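Long-range contacts in O-methyltransferase (PDB 4CE0), which probably transfers a methyl group from S-adenosyl-L-methionine to the 4'-hydroxyl of the rhamnose of a spinosyn precursor, in a magnesium-dependent step of antibiotic biosynthesis: residues W47-I55 and G83-I91; S204-F215 and D238-S249. All blocks are in the same frame, centred on the assembly; numbering follows the deposited sequence.

Overall arrangement
Contact 1 (47-55 with 83-91) and contact 2 (204-215 with 238-249) follow one another along the chain of a Rossmann-like methyltransferase, their centres about 19 Å apart. Contact 1 lies just beyond the end of strand 78-82 of the mixed, mainly parallel sheet, where a loop meets the start of helix 88-100 around S-adenosyl-L-homocysteine. Contact 2 lies in the sheet itself, pairing strand 207-211 with the antiparallel strand 244-247, and one end of it carries two magnesium ligands. The two meet directly at Ile55 CG2 and Asp212 OD1, 3.4 Å apart. Cofactor and metal sites are therefore neighbours, an arrangement consistent with a metal positioning the acceptor sugar beside the methyl donor.

Contact 1: residues W47-I55 and G83-I91; sequences WPTVAHTMI and GVWRGGACI. With SAH (S-adenosyl-L-homocysteine), chain B.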
loop_
_atom_site.group_PDB
_atom_site.type_symbol
_atom_site.label_atom_id
_atom_site.label_comp_id
_atom_site.label_asym_id
_atom_site.label_seq_id
_atom_site.Cartn_x
_atom_site.Cartn_y
_atom_site.Cartn_z
ATOM N N TRP A 47 -1.390 -14.863 -15.058
ATOM C CA TRP A 47 -0.979 -14.772 -13.651
ATOM C C TRP A 47 -0.124 -13.529 -13.343
ATOM O O TRP A 47 0.984 -13.411 -13.871
ATOM C CB TRP A 47 -0.139 -15.980 -13.238
ATOM C CG TRP A 47 -0.550 -17.342 -13.787
ATOM C CD1 TRP A 47 0.241 -18.207 -14.508
ATOM C CD2 TRP A 47 -1.827 -17.998 -13.640
ATOM N NE1 TRP A 47 -0.467 -19.352 -14.822
ATOM C CE2 TRP A 47 -1.729 -19.247 -14.307
ATOM C CE3 TRP A 47 -3.037 -17.642 -13.032
ATOM C CZ2 TRP A 47 -2.796 -20.136 -14.370
ATOM C CZ3 TRP A 47 -4.089 -18.532 -13.104
ATOM C CH2 TRP A 47 -3.963 -19.759 -13.768
ATOM N N PRO A 48 -0.605 -12.637 -12.451
ATOM C CA PRO A 48 0.061 -11.381 -12.062
ATOM C C PRO A 48 1.609 -11.309 -11.986
ATOM O O PRO A 48 2.131 -10.199 -12.139
ATOM C CB PRO A 48 -0.548 -11.103 -10.690
ATOM C CG PRO A 48 -1.964 -11.637 -10.791
ATOM C CD PRO A 48 -1.946 -12.736 -11.828
ATOM N N THR A 49 2.306 -12.428 -11.797
ATOM C CA THR A 49 3.787 -12.467 -11.673
ATOM C C THR A 49 4.266 -12.257 -10.234
ATOM O O THR A 49 4.899 -13.156 -9.677
ATOM C CB THR A 49 4.608 -11.480 -12.606
ATOM O OG1 THR A 49 4.355 -10.118 -12.237
ATOM C CG2 THR A 49 4.319 -11.712 -14.087
ATOM N N VAL A 50 3.994 -11.085 -9.647
ATOM C CA VAL A 50 4.277 -10.874 -8.231
ATOM C C VAL A 50 3.040 -10.578 -7.350
ATOM O O VAL A 50 3.101 -10.861 -6.175
ATOM C CB VAL A 50 5.420 -9.855 -7.987
ATOM C CG1 VAL A 50 6.730 -10.406 -8.546
ATOM C CG2 VAL A 50 5.110 -8.518 -8.589
ATOM N N ALA A 51 1.944 -10.045 -7.897
ATOM C CA ALA A 51 0.771 -9.663 -7.059
ATOM C C ALA A 51 0.281 -10.793 -6.145
ATOM O O ALA A 51 0.380 -11.958 -6.499
ATOM C CB ALA A 51 -0.389 -9.198 -7.918
ATOM N N HIS A 52 -0.281 -10.427 -4.995
ATOM C CA HIS A 52 -0.687 -11.401 -3.983
ATOM C C HIS A 52 -2.096 -11.927 -4.185
ATOM O O HIS A 52 -2.511 -12.905 -3.545
ATOM C CB HIS A 52 -0.531 -10.811 -2.595
ATOM C CG HIS A 52 0.897 -10.671 -2.172
ATOM N ND1 HIS A 52 1.343 -9.652 -1.350
ATOM C CD2 HIS A 52 1.996 -11.401 -2.481
ATOM C CE1 HIS A 52 2.640 -9.782 -1.154
ATOM N NE2 HIS A 52 3.065 -10.833 -1.845
ATOM N N THR A 53 -2.824 -11.289 -5.080
ATOM C CA THR A 53 -4.088 -11.839 -5.550
ATOM C C THR A 53 -4.210 -11.688 -7.051
ATOM O O THR A 53 -3.663 -10.751 -7.631
ATOM C CB THR A 53 -5.320 -11.154 -4.886
ATOM O OG1 THR A 53 -6.502 -11.853 -5.275
ATOM C CG2 THR A 53 -5.452 -9.694 -5.305
ATOM N N MET A 54 -4.958 -12.618 -7.654
ATOM C CA MET A 54 -5.214 -12.628 -9.071
ATOM C C MET A 54 -6.633 -12.125 -9.384
ATOM O O MET A 54 -7.007 -11.974 -10.556
ATOM C CB MET A 54 -4.959 -14.036 -9.643
ATOM C CG MET A 54 -6.037 -15.076 -9.341
ATOM S SD MET A 54 -5.761 -16.642 -10.200
ATOM C CE MET A 54 -4.298 -17.309 -9.405
ATOM N N ILE A 55 -7.422 -11.806 -8.351
ATOM C CA ILE A 55 -8.833 -11.503 -8.610
ATOM C C ILE A 55 -9.174 -10.118 -9.150
ATOM O O ILE A 55 -10.311 -9.909 -9.563
ATOM C CB ILE A 55 -9.757 -11.823 -7.382
ATOM C CG1 ILE A 55 -9.586 -10.789 -6.284
ATOM C CG2 ILE A 55 -9.504 -13.228 -6.914
ATOM C CD1 ILE A 55 -10.570 -10.933 -5.097
ATOM N N GLY A 83 -9.400 -21.656 -1.479
ATOM C CA GLY A 83 -8.584 -21.349 -2.647
ATOM C C GLY A 83 -7.990 -19.951 -2.497
ATOM O O GLY A 83 -8.661 -18.954 -2.805
ATOM N N VAL A 84 -6.745 -19.894 -2.017
ATOM C CA VAL A 84 -6.113 -18.641 -1.591
ATOM C C VAL A 84 -4.882 -18.221 -2.396
ATOM O O VAL A 84 -4.541 -17.039 -2.409
ATOM C CB VAL A 84 -5.767 -18.686 -0.078
ATOM C CG1 VAL A 84 -6.912 -19.284 0.676
ATOM C CG2 VAL A 84 -4.435 -19.456 0.222
ATOM N N TRP A 85 -4.259 -19.168 -3.107
ATOM C CA TRP A 85 -3.045 -18.891 -3.884
ATOM C C TRP A 85 -2.060 -18.163 -2.985
ATOM O O TRP A 85 -1.655 -18.710 -1.950
ATOM C CB TRP A 85 -3.366 -18.101 -5.147
ATOM C CG TRP A 85 -2.277 -17.982 -6.149
ATOM C CD1 TRP A 85 -1.491 -18.994 -6.619
ATOM C CD2 TRP A 85 -1.892 -16.800 -6.878
ATOM N NE1 TRP A 85 -0.613 -18.508 -7.564
ATOM C CE2 TRP A 85 -0.836 -17.173 -7.741
ATOM C CE3 TRP A 85 -2.319 -15.471 -6.869
ATOM C CZ2 TRP A 85 -0.197 -16.255 -8.582
ATOM C CZ3 TRP A 85 -1.670 -14.554 -7.698
ATOM C CH2 TRP A 85 -0.613 -14.952 -8.530
ATOM N N ARG A 86 -1.693 -16.935 -3.341
ATOM C CA ARG A 86 -0.684 -16.220 -2.569
ATOM C C ARG A 86 -1.245 -15.553 -1.314
ATOM O O ARG A 86 -0.486 -15.027 -0.487
ATOM C CB ARG A 86 0.046 -15.211 -3.457
ATOM C CG ARG A 86 0.997 -15.865 -4.447
ATOM C CD ARG A 86 1.536 -14.880 -5.439
ATOM N NE ARG A 86 2.324 -15.540 -6.477
ATOM C CZ ARG A 86 2.619 -15.004 -7.659
ATOM N NH1 ARG A 86 2.202 -13.782 -7.975
ATOM N NH2 ARG A 86 3.330 -15.704 -8.529
ATOM N N GLY A 87 -2.571 -15.561 -1.188
ATOM C CA GLY A 87 -3.225 -15.156 0.051
ATOM C C GLY A 87 -3.888 -13.815 0.053
ATOM O O GLY A 87 -4.521 -13.426 1.050
ATOM N N GLY A 88 -3.822 -13.150 -1.093
ATOM C CA GLY A 88 -4.191 -11.755 -1.221
ATOM C C GLY A 88 -5.611 -11.430 -0.795
ATOM O O GLY A 88 -5.856 -10.459 -0.071
ATOM N N ALA A 89 -6.554 -12.236 -1.248
ATOM C CA ALA A 89 -7.950 -12.011 -0.896
ATOM C C ALA A 89 -8.166 -12.178 0.599
ATOM O O ALA A 89 -8.917 -11.441 1.215
ATOM C CB ALA A 89 -8.845 -12.949 -1.669
ATOM N N CYS A 90 -7.521 -13.183 1.181
ATOM C CA CYS A 90 -7.591 -13.387 2.612
ATOM C C CYS A 90 -6.906 -12.287 3.390
ATOM O O CYS A 90 -7.390 -11.868 4.450
ATOM C CB CYS A 90 -6.937 -14.714 2.958
ATOM S SG CYS A 90 -7.941 -16.141 2.463
ATOM N N ILE A 91 -5.762 -11.838 2.899
ATOM C CA ILE A 91 -5.118 -10.653 3.500
ATOM C C ILE A 91 -6.098 -9.479 3.526
ATOM O O ILE A 91 -6.247 -8.791 4.553
ATOM C CB ILE A 91 -3.836 -10.277 2.761
ATOM C CG1 ILE A 91 -2.779 -11.356 2.987
ATOM C CG2 ILE A 91 -3.247 -8.957 3.260
ATOM C CD1 ILE A 91 -1.658 -11.305 2.010
HETATM N N SAH B . -5.596 -15.081 -6.085
HETATM C CA SAH B . -6.664 -16.091 -6.007
HETATM C CB SAH B . -6.224 -17.523 -5.833
HETATM C CG SAH B . -7.092 -18.773 -5.966
HETATM S SD SAH B . -6.149 -19.842 -7.094
HETATM C C SAH B . -7.297 -15.614 -4.762
HETATM O O SAH B . -8.052 -16.408 -4.225
HETATM O OXT SAH B . -6.861 -14.329 -4.512
HETATM C "C5'" SAH B . -6.822 -21.495 -6.700
HETATM C "C4'" SAH B . -6.361 -22.062 -5.349
HETATM O "O4'" SAH B . -7.192 -23.131 -4.948
HETATM C "C3'" SAH B . -4.942 -22.638 -5.351
HETATM O "O3'" SAH B . -4.208 -21.959 -4.353
HETATM C "C2'" SAH B . -5.064 -24.141 -5.070
HETATM O "O2'" SAH B . -4.017 -24.780 -4.309
HETATM C "C1'" SAH B . -6.430 -24.195 -4.381
HETATM N N9 SAH B . -7.211 -25.446 -4.533
HETATM C C8 SAH B . -7.987 -25.776 -5.623
HETATM N N7 SAH B . -8.584 -26.947 -5.362
HETATM C C5 SAH B . -8.242 -27.354 -4.120
HETATM C C6 SAH B . -8.560 -28.476 -3.352
HETATM N N6 SAH B . -9.376 -29.421 -3.815
HETATM N N1 SAH B . -8.019 -28.622 -2.097
HETATM C C2 SAH B . -7.183 -27.664 -1.562
HETATM N N3 SAH B . -6.854 -26.579 -2.343
HETATM C C4 SAH B . -7.396 -26.400 -3.579
#
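Met54 CE lies over one face of the Trp85 indole, 3.8 Å from the centroid of its six-membered ring, in a CH-pi contact, with the sulfur farther out above the same face. The opposite face is covered by the aliphatic CG of Arg86, and the carbonyl carbon of Thr53 stands at the ring's edge. A broad apolar indole suits this place between a flexible thioether and a methylene chain. The Met54 chain turns back at chi3 (69°), which brings CE over the ring, while Met54 CG lies 3.3 Å from the amino N of S-adenosyl-L-homocysteine.

The Arg86 guanidinium has Trp85 CZ2 over one face and Ala51 at its edge. Arg86 NH1 gives Ala51 O a nearly straight bond of 3.0 Å lying close to the guanidinium plane, and NH2 adds a weak one to Thr49 O. A long, extended arginine can thus pin the 47-55 loop by its carbonyls. Thr53 OG1 accepts from Ile55 N at 172°, a capping bond, and donates to the cofactor carboxylate OXT at 2.6 Å. Gly88, without a side chain, lets its CA come within 3.9 Å of Thr53 CB while its N bonds weakly to His52 O.

As in class I methyltransferases, the loop after the first strand of the Rossmann-like sheet meets the cofactor; Trp85 N bonds weakly to its O3'. His52 ND1 is hydrogen-bonded to Tyr153, and Tyr21 of the second subunit bonds to His52 N. Segment 47-55 leads into helix 56-73, whose Leu60 and Leu63 pack on Thr53, Ile55 and Ala89, while 83-91 connects strand 78-82 to helix 88-100.

Contact 2: residues S204-F215 and D238-S249; sequences SPGGFVIIDDYF and DIDGTGAYWRRS. With MG (magnesium ion), chain C.
Val209 and Trp246 form a hydrogen-bonded pair, side chains on the same face, in the antiparallel part of the Rossmann-like sheet, where strand 244-247 runs alongside strand 207-211. Val209 N to Trp246 O and Trp246 N to Val209 O are both 2.9 Å, and Ile211 and Ala244 repeat the pattern nearer the metal. Branched Val209 stands over the indole, its CB almost exactly above the six-membered ring of Trp246 at 4.0 Å from the centroid, the compact partner such a flat surface accepts. Tyr214 CB rests on the small Ala244 CB.

On the other face of the sheet, Phe208 is overlain by Arg247, whose CG sits 4.0 Å from the ring centroid. The guanidinium is tilted 28° to the ring. Arg247 CG is anti to the backbone N (chi1 -166°) and the rest is extended, which carries Arg247 NE to Gly206 O at 2.9 Å, above the carbonyl plane; NH2 adds a weak bond there and a salt bridge to Asp73. The Tyr245 ring lies beside Phe208, their CD2 atoms touching.

At the metal end, Asp212 OD2 binds magnesium at 2.0 Å and Asp213 OD2 at 2.1 Å, beside three waters, one of which donates to Asp213 OD1. Asp185 completes the site. Farther out, Arg59 bridges Asp240 and Asp212, and Arg183 also pairs with Asp212 OD1, which probably helps hold that carboxylate's other oxygen on the metal. An Asx turn within an Asx motif shapes the bend before strand 244-247: Asp240 OD1 accepts from Thr242 N and, at 2.9 Å, from Gly243 N.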
loop_
_atom_site.group_PDB
_atom_site.type_symbol
_atom_site.label_atom_id
_atom_site.label_comp_id
_atom_site.label_asym_id
_atom_site.label_seq_id
_atom_site.Cartn_x
_atom_site.Cartn_y
_atom_site.Cartn_z
ATOM N N SER A 204 -24.097 -18.240 8.184
ATOM C CA SER A 204 -25.208 -17.573 8.859
ATOM C C SER A 204 -26.214 -16.994 7.866
ATOM O O SER A 204 -25.865 -16.695 6.711
ATOM C CB SER A 204 -24.695 -16.444 9.768
ATOM O OG SER A 204 -23.688 -16.905 10.670
ATOM N N PRO A 205 -27.476 -16.839 8.312
ATOM C CA PRO A 205 -28.406 -16.054 7.503
ATOM C C PRO A 205 -27.948 -14.608 7.392
ATOM O O PRO A 205 -27.430 -14.016 8.346
ATOM C CB PRO A 205 -29.742 -16.169 8.269
ATOM C CG PRO A 205 -29.373 -16.573 9.643
ATOM C CD PRO A 205 -28.131 -17.407 9.504
ATOM N N GLY A 206 -28.108 -14.060 6.203
ATOM C CA GLY A 206 -27.606 -12.739 5.887
ATOM C C GLY A 206 -26.129 -12.758 5.517
ATOM O O GLY A 206 -25.550 -11.695 5.309
ATOM N N GLY A 207 -25.523 -13.950 5.488
ATOM C CA GLY A 207 -24.118 -14.126 5.116
ATOM C C GLY A 207 -23.996 -14.237 3.604
ATOM O O GLY A 207 -25.006 -14.414 2.918
ATOM N N PHE A 208 -22.773 -14.168 3.090
ATOM C CA PHE A 208 -22.540 -14.144 1.649
ATOM C C PHE A 208 -21.779 -15.358 1.169
ATOM O O PHE A 208 -20.779 -15.798 1.786
ATOM C CB PHE A 208 -21.723 -12.905 1.261
ATOM C CG PHE A 208 -22.481 -11.615 1.354
ATOM C CD1 PHE A 208 -22.494 -10.889 2.539
ATOM C CD2 PHE A 208 -23.164 -11.107 0.237
ATOM C CE1 PHE A 208 -23.197 -9.702 2.634
ATOM C CE2 PHE A 208 -23.857 -9.919 0.323
ATOM C CZ PHE A 208 -23.875 -9.205 1.519
ATOM N N VAL A 209 -22.238 -15.882 0.040
ATOM C CA VAL A 209 -21.430 -16.800 -0.749
ATOM C C VAL A 209 -20.944 -16.059 -1.981
ATOM O O VAL A 209 -21.752 -15.505 -2.755
ATOM C CB VAL A 209 -22.196 -18.045 -1.234
ATOM C CG1 VAL A 209 -21.209 -18.976 -1.904
ATOM C CG2 VAL A 209 -22.845 -18.728 -0.111
ATOM N N ILE A 210 -19.621 -16.061 -2.148
ATOM C CA ILE A 210 -18.960 -15.460 -3.276
ATOM C C ILE A 210 -18.323 -16.551 -4.144
ATOM O O ILE A 210 -17.566 -17.399 -3.672
ATOM C CB ILE A 210 -17.915 -14.454 -2.803
ATOM C CG1 ILE A 210 -18.585 -13.291 -2.067
ATOM C CG2 ILE A 210 -17.133 -13.899 -3.978
ATOM C CD1 ILE A 210 -17.613 -12.402 -1.374
ATOM N N ILE A 211 -18.661 -16.545 -5.422
ATOM C CA ILE A 211 -18.164 -17.566 -6.358
ATOM C C ILE A 211 -17.223 -16.856 -7.338
ATOM O O ILE A 211 -17.671 -16.131 -8.219
ATOM C CB ILE A 211 -19.287 -18.220 -7.142
ATOM C CG1 ILE A 211 -20.423 -18.687 -6.228
ATOM C CG2 ILE A 211 -18.741 -19.385 -7.959
ATOM C CD1 ILE A 211 -20.079 -19.882 -5.355
ATOM N N ASP A 212 -15.920 -17.063 -7.206
ATOM C CA ASP A 212 -15.014 -16.194 -7.913
ATOM C C ASP A 212 -15.058 -16.437 -9.425
ATOM O O ASP A 212 -14.819 -15.517 -10.187
ATOM C CB ASP A 212 -13.574 -16.345 -7.389
ATOM C CG ASP A 212 -12.639 -15.292 -7.964
ATOM O OD1 ASP A 212 -12.725 -14.127 -7.517
ATOM O OD2 ASP A 212 -11.836 -15.607 -8.876
ATOM N N ASP A 213 -15.350 -17.673 -9.833
ATOM C CA ASP A 213 -15.357 -18.067 -11.245
ATOM C C ASP A 213 -16.665 -18.720 -11.641
ATOM O O ASP A 213 -16.684 -19.759 -12.321
ATOM C CB ASP A 213 -14.223 -19.057 -11.531
ATOM C CG ASP A 213 -12.870 -18.420 -11.412
ATOM O OD1 ASP A 213 -12.426 -17.788 -12.397
ATOM O OD2 ASP A 213 -12.274 -18.512 -10.323
ATOM N N TYR A 214 -17.759 -18.089 -11.256
ATOM C CA TYR A 214 -19.080 -18.616 -11.567
ATOM C C TYR A 214 -19.289 -18.926 -13.047
ATOM O O TYR A 214 -20.158 -19.721 -13.379
ATOM C CB TYR A 214 -20.155 -17.624 -11.154
ATOM C CG TYR A 214 -21.547 -18.124 -11.450
ATOM C CD1 TYR A 214 -21.982 -19.360 -11.000
ATOM C CD2 TYR A 214 -22.426 -17.358 -12.190
ATOM C CE1 TYR A 214 -23.276 -19.826 -11.294
ATOM C CE2 TYR A 214 -23.719 -17.794 -12.492
ATOM C CZ TYR A 214 -24.136 -19.031 -12.038
ATOM O OH TYR A 214 -25.407 -19.462 -12.309
ATOM N N PHE A 215 -18.527 -18.306 -13.937
ATOM C CA PHE A 215 -18.844 -18.445 -15.372
ATOM C C PHE A 215 -17.964 -19.452 -16.033
ATOM O O PHE A 215 -18.130 -19.784 -17.200
ATOM C CB PHE A 215 -18.870 -17.099 -16.054
ATOM C CG PHE A 215 -19.815 -16.159 -15.373
ATOM C CD1 PHE A 215 -21.154 -16.466 -15.255
ATOM C CD2 PHE A 215 -19.358 -15.027 -14.771
ATOM C CE1 PHE A 215 -21.995 -15.624 -14.572
ATOM C CE2 PHE A 215 -20.199 -14.165 -14.090
ATOM C CZ PHE A 215 -21.509 -14.458 -13.984
ATOM N N ASP A 238 -24.379 -10.925 -10.449
ATOM C CA ASP A 238 -23.115 -10.822 -11.137
ATOM C C ASP A 238 -22.198 -9.845 -10.404
ATOM O O ASP A 238 -22.651 -8.937 -9.716
ATOM C CB ASP A 238 -23.357 -10.339 -12.569
ATOM C CG ASP A 238 -22.073 -10.145 -13.350
ATOM O OD1 ASP A 238 -21.288 -11.106 -13.511
ATOM O OD2 ASP A 238 -21.863 -9.005 -13.807
ATOM N N ILE A 239 -20.897 -10.062 -10.523
ATOM C CA ILE A 239 -19.945 -9.087 -10.030
ATOM C C ILE A 239 -19.371 -8.363 -11.236
ATOM O O ILE A 239 -19.528 -7.149 -11.355
ATOM C CB ILE A 239 -18.810 -9.754 -9.159
ATOM C CG1 ILE A 239 -19.421 -10.375 -7.896
ATOM C CG2 ILE A 239 -17.737 -8.716 -8.817
ATOM C CD1 ILE A 239 -18.465 -11.216 -7.070
ATOM N N ASP A 240 -18.754 -9.117 -12.149
ATOM C CA ASP A 240 -17.968 -8.521 -13.212
ATOM C C ASP A 240 -17.925 -9.408 -14.468
ATOM O O ASP A 240 -16.984 -9.316 -15.247
ATOM C CB ASP A 240 -16.525 -8.277 -12.699
ATOM C CG ASP A 240 -15.769 -9.571 -12.422
ATOM O OD1 ASP A 240 -16.412 -10.640 -12.309
ATOM O OD2 ASP A 240 -14.520 -9.536 -12.356
ATOM N N GLY A 241 -18.923 -10.271 -14.649
ATOM C CA GLY A 241 -18.960 -11.192 -15.781
ATOM C C GLY A 241 -18.069 -12.406 -15.596
ATOM O O GLY A 241 -17.947 -13.236 -16.495
ATOM N N THR A 242 -17.434 -12.497 -14.427
ATOM C CA THR A 242 -16.579 -13.626 -14.058
ATOM C C THR A 242 -17.070 -14.227 -12.729
ATOM O O THR A 242 -17.490 -15.365 -12.668
ATOM C CB THR A 242 -15.115 -13.185 -13.903
ATOM O OG1 THR A 242 -14.613 -12.793 -15.180
ATOM C CG2 THR A 242 -14.241 -14.317 -13.329
ATOM N N GLY A 243 -17.009 -13.414 -11.681
ATOM C CA GLY A 243 -17.455 -13.785 -10.369
ATOM C C GLY A 243 -18.924 -13.488 -10.185
ATOM O O GLY A 243 -19.519 -12.661 -10.885
ATOM N N ALA A 244 -19.512 -14.175 -9.226
ATOM C CA ALA A 244 -20.892 -13.949 -8.893
ATOM C C ALA A 244 -21.056 -14.220 -7.427
ATOM O O ALA A 244 -20.204 -14.851 -6.820
ATOM C CB ALA A 244 -21.783 -14.881 -9.720
ATOM N N TYR A 245 -22.166 -13.768 -6.847
ATOM C CA TYR A 245 -22.382 -14.048 -5.445
ATOM C C TYR A 245 -23.857 -14.042 -5.124
ATOM O O TYR A 245 -24.704 -13.585 -5.926
ATOM C CB TYR A 245 -21.658 -12.998 -4.595
ATOM C CG TYR A 245 -22.296 -11.641 -4.622
ATOM C CD1 TYR A 245 -22.037 -10.741 -5.668
ATOM C CD2 TYR A 245 -23.169 -11.249 -3.621
ATOM C CE1 TYR A 245 -22.614 -9.469 -5.698
ATOM C CE2 TYR A 245 -23.768 -9.982 -3.639
ATOM C CZ TYR A 245 -23.486 -9.097 -4.675
ATOM O OH TYR A 245 -24.075 -7.850 -4.673
ATOM N N TRP A 246 -24.174 -14.568 -3.954
ATOM C CA TRP A 246 -25.505 -14.373 -3.423
ATOM C C TRP A 246 -25.446 -14.231 -1.940
ATOM O O TRP A 246 -24.433 -14.567 -1.291
ATOM C CB TRP A 246 -26.461 -15.486 -3.872
ATOM C CG TRP A 246 -26.479 -16.778 -3.076
ATOM C CD1 TRP A 246 -27.198 -17.037 -1.944
ATOM C CD2 TRP A 246 -25.784 -17.998 -3.399
ATOM N NE1 TRP A 246 -26.981 -18.339 -1.534
ATOM C CE2 TRP A 246 -26.126 -18.946 -2.415
ATOM C CE3 TRP A 246 -24.909 -18.370 -4.423
ATOM C CZ2 TRP A 246 -25.619 -20.245 -2.425
ATOM C CZ3 TRP A 246 -24.415 -19.659 -4.433
ATOM C CH2 TRP A 246 -24.779 -20.584 -3.446
ATOM N N ARG A 247 -26.539 -13.702 -1.405
ATOM C CA ARG A 247 -26.686 -13.515 0.038
ATOM C C ARG A 247 -27.725 -14.474 0.607
ATOM O O ARG A 247 -28.849 -14.548 0.133
ATOM C CB ARG A 247 -27.096 -12.068 0.327
ATOM C CG ARG A 247 -26.951 -11.689 1.809
ATOM C CD ARG A 247 -27.278 -10.234 2.101
ATOM N NE ARG A 247 -26.808 -9.878 3.443
ATOM C CZ ARG A 247 -26.696 -8.638 3.913
ATOM N NH1 ARG A 247 -26.981 -7.596 3.155
ATOM N NH2 ARG A 247 -26.248 -8.433 5.144
ATOM N N ARG A 248 -27.369 -15.204 1.646
ATOM C CA ARG A 248 -28.342 -16.062 2.312
ATOM C C ARG A 248 -29.464 -15.259 3.011
ATOM O O ARG A 248 -29.235 -14.181 3.577
ATOM C CB ARG A 248 -27.624 -16.988 3.284
ATOM C CG ARG A 248 -28.473 -18.119 3.792
ATOM C CD ARG A 248 -27.631 -19.118 4.511
ATOM N NE ARG A 248 -28.403 -20.309 4.783
ATOM C CZ ARG A 248 -27.883 -21.444 5.208
ATOM N NH1 ARG A 248 -26.581 -21.530 5.418
ATOM N NH2 ARG A 248 -28.672 -22.490 5.417
ATOM N N SER A 249 -30.681 -15.804 2.939
ATOM C CA SER A 249 -31.910 -15.187 3.483
ATOM C C SER A 249 -31.840 -14.695 4.937
ATOM O O SER A 249 -31.210 -15.325 5.799
ATOM C CB SER A 249 -33.061 -16.199 3.382
ATOM O OG SER A 249 -32.820 -17.309 4.241
HETATM MG MG MG C . -10.898 -17.298 -9.342
HETATM O O HOH W 1 -10.360 -16.459 -11.391
HETATM O O HOH W 2 -8.978 -16.322 -9.065
HETATM O O HOH W 3 -9.601 -18.743 -10.096
#